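Local atomic coordinates of cellulosome anchoring protein cohesin region (Clostridium thermocellum, PDB entry 4DH2), a protein that binds a type I dockerin through its cohesin domain, a cellulosomal cohesin-dockerin pairing, and may also bind carbohydrate. Residues G45-N50 with D96-E101; S69-T72 with N77-Y80. All coordinates share one frame; numbering follows the deposited sequence.

Contact 1 of 2, residues G45-N50 with D96-E101; sequences GIQSFN and DKQKGE
Gln47 and Gly100 mark the nearest approach of the two backbones, with 7.5 Å between their CA atoms, so residues 45-50, which run into a strand, and the irregular loop 96-101 are joined by side chains and a water. The water supplies the link whose geometry is clear: it donates to Gln47 OE1 at 2.7 Å and accepts from Gly100 N at 2.8 Å, tying a side-chain carbonyl to the loop backbone.

Gln47 also meets Gln98 directly. The two side chains run at about a right angle to each other, yet their terminal amide planes are inclined by only 25°. Gln47 NE2 comes to 3.2 Å from Gln98 OE1, but the angle is poor for a hydrogen bond, and Gln47 NE2 stands 3.4 Å from Gln98 NE2, two donors side by side. Their hydrogen bonds lie with outside partners instead. Gln47 NE2 gives its hydrogens to Asp94 OD1 and Asp95 O, while Gln98 NE2 makes a weak bond to Asp94 OD1. Gln98 OE1 accepts from Arg26 NE of the bound dockerin, and NH2 of the same arginine bonds weakly to Gln47 OE1. Gln47 reaches the loop because CG is anti to the backbone N (chi1 164°) and the chain then bends at chi2. The neighbouring amides are therefore part of the dockerin-binding surface, where Val22 of the dockerin packs on both glutamines.

Gln47 and Ser48 both face Cys142 in a classic beta bulge, and Ile18 of the dockerin packs on Ser48, so the bulge lies at the dockerin face. Here strand 48-54 enters the sheet between strands 129-142 and 88-94; loop 96-101 follows the latter.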
loop_
_atom_site.group_PDB
_atom_site.type_symbol
_atom_site.label_atom_id
_atom_site.label_comp_id
_atom_site.label_asym_id
_atom_site.label_seq_id
_atom_site.Cartn_x
_atom_site.Cartn_y
_atom_site.Cartn_z
ATOM N N GLY A 45 5.061 16.521 -4.088
ATOM C CA GLY A 45 3.914 15.660 -3.874
ATOM C C GLY A 45 3.999 14.232 -4.377
ATOM O O GLY A 45 4.583 13.948 -5.425
ATOM N N ILE A 46 3.379 13.338 -3.605
ATOM C CA ILE A 46 3.151 11.949 -3.977
ATOM C C ILE A 46 1.844 11.807 -4.777
ATOM O O ILE A 46 0.763 12.207 -4.326
ATOM C CB ILE A 46 3.021 11.081 -2.722
ATOM C CG1 ILE A 46 4.261 11.244 -1.826
ATOM C CG2 ILE A 46 2.817 9.589 -3.063
ATOM C CD1 ILE A 46 4.034 10.783 -0.396
ATOM N N GLN A 47 1.964 11.209 -5.952
ATOM C CA GLN A 47 0.825 10.826 -6.782
ATOM C C GLN A 47 0.229 9.494 -6.360
ATOM O O GLN A 47 -1.007 9.315 -6.315
ATOM C CB GLN A 47 1.300 10.742 -8.235
ATOM C CG GLN A 47 0.375 10.011 -9.194
ATOM C CD GLN A 47 -0.856 10.837 -9.506
ATOM O OE1 GLN A 47 -0.750 12.004 -9.868
ATOM N NE2 GLN A 47 -2.022 10.250 -9.321
ATOM N N SER A 48 1.091 8.534 -6.045
ATOM C CA SER A 48 0.601 7.210 -5.736
ATOM C C SER A 48 1.600 6.462 -4.851
ATOM O O SER A 48 2.817 6.663 -4.971
ATOM C CB SER A 48 0.398 6.412 -7.009
ATOM O OG SER A 48 -0.019 5.077 -6.736
ATOM N N PHE A 49 1.076 5.588 -4.006
ATOM C CA PHE A 49 1.952 4.673 -3.280
ATOM C C PHE A 49 1.262 3.382 -3.009
ATOM O O PHE A 49 0.029 3.308 -2.964
ATOM C CB PHE A 49 2.494 5.293 -1.982
ATOM C CG PHE A 49 1.460 5.462 -0.868
ATOM C CD1 PHE A 49 1.080 4.398 -0.066
ATOM C CD2 PHE A 49 0.905 6.704 -0.623
ATOM C CE1 PHE A 49 0.178 4.586 0.958
ATOM C CE2 PHE A 49 0.005 6.896 0.379
ATOM C CZ PHE A 49 -0.369 5.832 1.179
ATOM N N ASN A 50 2.069 2.339 -2.834
ATOM C CA ASN A 50 1.580 0.999 -2.569
ATOM C C ASN A 50 2.588 0.459 -1.567
ATOM O O ASN A 50 3.807 0.451 -1.842
ATOM C CB ASN A 50 1.563 0.280 -3.913
ATOM C CG ASN A 50 1.049 -1.157 -3.890
ATOM O OD1 ASN A 50 1.474 -1.926 -4.745
ATOM N ND2 ASN A 50 0.135 -1.521 -2.985
ATOM N N ASP A 96 -6.759 10.087 -7.783
ATOM C CA ASP A 96 -7.553 9.422 -8.805
ATOM C C ASP A 96 -7.872 10.247 -10.044
ATOM O O ASP A 96 -7.962 9.706 -11.132
ATOM C CB ASP A 96 -8.843 8.962 -8.132
ATOM C CG ASP A 96 -9.724 8.121 -9.026
ATOM O OD1 ASP A 96 -9.272 7.074 -9.555
ATOM O OD2 ASP A 96 -10.893 8.533 -9.206
ATOM N N LYS A 97 -8.015 11.550 -9.875
ATOM C CA LYS A 97 -8.417 12.407 -10.990
ATOM C C LYS A 97 -7.260 12.846 -11.872
ATOM O O LYS A 97 -7.480 13.372 -12.982
ATOM C CB LYS A 97 -9.171 13.612 -10.466
ATOM C CG LYS A 97 -10.466 13.215 -9.800
ATOM C CD LYS A 97 -11.142 14.393 -9.124
ATOM C CE LYS A 97 -12.470 13.968 -8.521
ATOM N NZ LYS A 97 -13.319 13.271 -9.529
ATOM N N GLN A 98 -6.028 12.607 -11.412
ATOM C CA GLN A 98 -4.866 12.754 -12.272
ATOM C C GLN A 98 -4.605 14.137 -12.811
ATOM O O GLN A 98 -4.079 14.257 -13.913
ATOM C CB GLN A 98 -4.944 11.806 -13.457
ATOM C CG GLN A 98 -5.171 10.354 -13.062
ATOM C CD GLN A 98 -4.015 9.779 -12.261
ATOM O OE1 GLN A 98 -2.871 10.228 -12.377
ATOM N NE2 GLN A 98 -4.312 8.776 -11.436
ATOM N N LYS A 99 -4.874 15.158 -12.003
ATOM C CA LYS A 99 -4.670 16.528 -12.412
ATOM C C LYS A 99 -3.760 17.224 -11.422
ATOM O O LYS A 99 -3.688 18.443 -11.410
ATOM C CB LYS A 99 -6.016 17.270 -12.480
ATOM C CG LYS A 99 -6.949 16.713 -13.541
ATOM C CD LYS A 99 -8.111 17.645 -13.843
ATOM C CE LYS A 99 -8.889 17.151 -15.061
ATOM N NZ LYS A 99 -10.006 18.077 -15.420
ATOM N N GLY A 100 -3.079 16.457 -10.572
ATOM C CA GLY A 100 -2.090 17.050 -9.694
ATOM C C GLY A 100 -2.677 17.899 -8.578
ATOM O O GLY A 100 -1.976 18.732 -7.999
ATOM N N GLU A 101 -3.938 17.684 -8.237
ATOM C CA GLU A 101 -4.594 18.535 -7.251
ATOM C C GLU A 101 -4.830 17.819 -5.928
ATOM O O GLU A 101 -5.216 18.436 -4.940
ATOM C CB GLU A 101 -5.897 19.093 -7.855
ATOM C CG GLU A 101 -5.584 20.044 -9.024
ATOM C CD GLU A 101 -6.789 20.436 -9.867
ATOM O OE1 GLU A 101 -7.942 20.186 -9.431
ATOM O OE2 GLU A 101 -6.563 20.999 -10.969
HETATM O O HOH W 1 -2.818 13.770 -9.903
#

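Contact 2 of 2, residues S69-T72 with N77-Y80; sequences SIIT and NFDY
Thr72 and Asn77 close a short connection in the cohesin beta-sandwich, where the chain leaves strand 60-67, passes through the small helix 74-77 and enters edge strand 78-83. The CA atoms of Thr72 and Asn77 are 6.8 Å apart, and those of Ile71 and Phe78 7.3 Å.

One amide nitrogen serves both oxygens of the threonine. Asn77 ND2 donates to Thr72 OG1 at 3.2 Å, with an N-H...O angle of 140° and the oxygen only 6° out of the amide plane. Its bond to the backbone carbonyl, Thr72 O, is equally long at 3.2 Å but weak, its angle being 127°. The first torsion of Thr72 sets OG1 between its own backbone N and carbonyl carbon, so that hydroxyl and carbonyl oxygen can both meet the same nitrogen. OG1 has a further hydrogen bond, with Gly102 O, and is thus gripped from two parts of the chain. The other end of the amide is satisfied too: Asn77 OD1 accepts from the backbone N of Asp96. Asn77 consequently bridges the loop before its helix and the loop after strand 88-94.

Next to this polar pair the contact is apolar. Ile71 and Phe78 meet at about a right angle, both CB atoms directed across the gap, and Phe93 and Phe91 of strand 88-94 contribute to the surrounding core. Ile71 CG2, anti to the backbone N, approaches the phenylalanine ring obliquely; it lies 3.7 Å from Phe78 CB and 3.9 Å from Phe78 CD1.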
loop_
_atom_site.group_PDB
_atom_site.type_symbol
_atom_site.label_atom_id
_atom_site.label_comp_id
_atom_site.label_asym_id
_atom_site.label_seq_id
_atom_site.Cartn_x
_atom_site.Cartn_y
_atom_site.Cartn_z
ATOM N N SER A 69 -5.016 11.727 8.104
ATOM C CA SER A 69 -5.407 13.076 7.698
ATOM C C SER A 69 -4.664 13.573 6.474
ATOM O O SER A 69 -5.153 14.467 5.777
ATOM C CB SER A 69 -5.193 14.074 8.836
ATOM O OG SER A 69 -3.821 14.291 9.058
ATOM N N ILE A 70 -3.483 13.038 6.184
ATOM C CA ILE A 70 -2.766 13.558 5.024
ATOM C C ILE A 70 -3.233 12.965 3.700
ATOM O O ILE A 70 -2.859 13.464 2.624
ATOM C CB ILE A 70 -1.239 13.392 5.143
ATOM C CG1 ILE A 70 -0.825 11.923 4.990
ATOM C CG2 ILE A 70 -0.746 13.955 6.490
ATOM C CD1 ILE A 70 0.708 11.727 5.129
ATOM N N ILE A 71 -4.049 11.920 3.771
ATOM C CA ILE A 71 -4.618 11.303 2.584
ATOM C C ILE A 71 -5.686 12.230 2.001
ATOM O O ILE A 71 -6.610 12.657 2.713
ATOM C CB ILE A 71 -5.272 9.953 2.940
ATOM C CG1 ILE A 71 -4.252 8.984 3.595
ATOM C CG2 ILE A 71 -5.939 9.341 1.705
ATOM C CD1 ILE A 71 -3.062 8.663 2.724
ATOM N N THR A 72 -5.559 12.549 0.719
ATOM C CA THR A 72 -6.516 13.410 0.026
ATOM C C THR A 72 -7.665 12.552 -0.470
ATOM O O THR A 72 -7.481 11.366 -0.729
ATOM C CB THR A 72 -5.866 14.096 -1.160
ATOM O OG1 THR A 72 -5.287 13.101 -2.000
ATOM C CG2 THR A 72 -4.780 15.071 -0.713
ATOM N N ASN A 77 -9.419 7.913 -3.325
ATOM C CA ASN A 77 -7.960 7.825 -3.522
ATOM C C ASN A 77 -7.253 6.749 -2.699
ATOM O O ASN A 77 -6.085 6.440 -2.965
ATOM C CB ASN A 77 -7.309 9.154 -3.210
ATOM C CG ASN A 77 -7.660 10.229 -4.195
ATOM O OD1 ASN A 77 -8.319 10.014 -5.220
ATOM N ND2 ASN A 77 -7.211 11.400 -3.886
ATOM N N PHE A 78 -7.962 6.184 -1.727
ATOM C CA PHE A 78 -7.346 5.335 -0.691
ATOM C C PHE A 78 -8.063 3.998 -0.567
ATOM O O PHE A 78 -9.288 3.942 -0.433
ATOM C CB PHE A 78 -7.325 6.083 0.651
ATOM C CG PHE A 78 -6.722 5.302 1.772
ATOM C CD1 PHE A 78 -5.391 5.481 2.111
ATOM C CD2 PHE A 78 -7.486 4.404 2.518
ATOM C CE1 PHE A 78 -4.827 4.764 3.162
ATOM C CE2 PHE A 78 -6.920 3.681 3.563
ATOM C CZ PHE A 78 -5.599 3.853 3.885
ATOM N N ASP A 79 -7.292 2.920 -0.670
ATOM C CA ASP A 79 -7.805 1.581 -0.457
ATOM C C ASP A 79 -6.834 0.795 0.390
ATOM O O ASP A 79 -5.640 1.090 0.429
ATOM C CB ASP A 79 -7.946 0.836 -1.765
ATOM C CG ASP A 79 -9.114 1.326 -2.588
ATOM O OD1 ASP A 79 -10.249 0.892 -2.309
ATOM O OD2 ASP A 79 -8.882 2.140 -3.508
ATOM N N TYR A 80 -7.347 -0.229 1.046
ATOM C CA TYR A 80 -6.477 -1.187 1.714
ATOM C C TYR A 80 -7.092 -2.559 1.605
ATOM O O TYR A 80 -8.283 -2.695 1.347
ATOM C CB TYR A 80 -6.326 -0.825 3.180
ATOM C CG TYR A 80 -7.551 -1.177 3.980
ATOM C CD1 TYR A 80 -7.657 -2.420 4.611
ATOM C CD2 TYR A 80 -8.620 -0.289 4.071
ATOM C CE1 TYR A 80 -8.797 -2.753 5.329
ATOM C CE2 TYR A 80 -9.773 -0.625 4.797
ATOM C CZ TYR A 80 -9.846 -1.854 5.413
ATOM O OH TYR A 80 -10.988 -2.185 6.121
#

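How the contacts relate
The centres of contacts 1 and 2 are about 10 Å apart, on the same side of the centre of the chain. In sequence they are nested: 45-50 comes first, then 69-72 and 77-80, then 96-101, so contact 2 lies inside the loop closed by contact 1. Both reach the same sheet, in which strand 88-94 separates strands 48-54 and 78-83. They touch directly, through the Asp96-Asn77 hydrogen bond and through Phe49 CZ, which packs 4.2 Å from Ile71 CD1. Asp96 of contact 1 and Asp79 of contact 2 form salt bridges with Lys25 and Lys61 of the dockerin chain, so both contacts lie on the dockerin face.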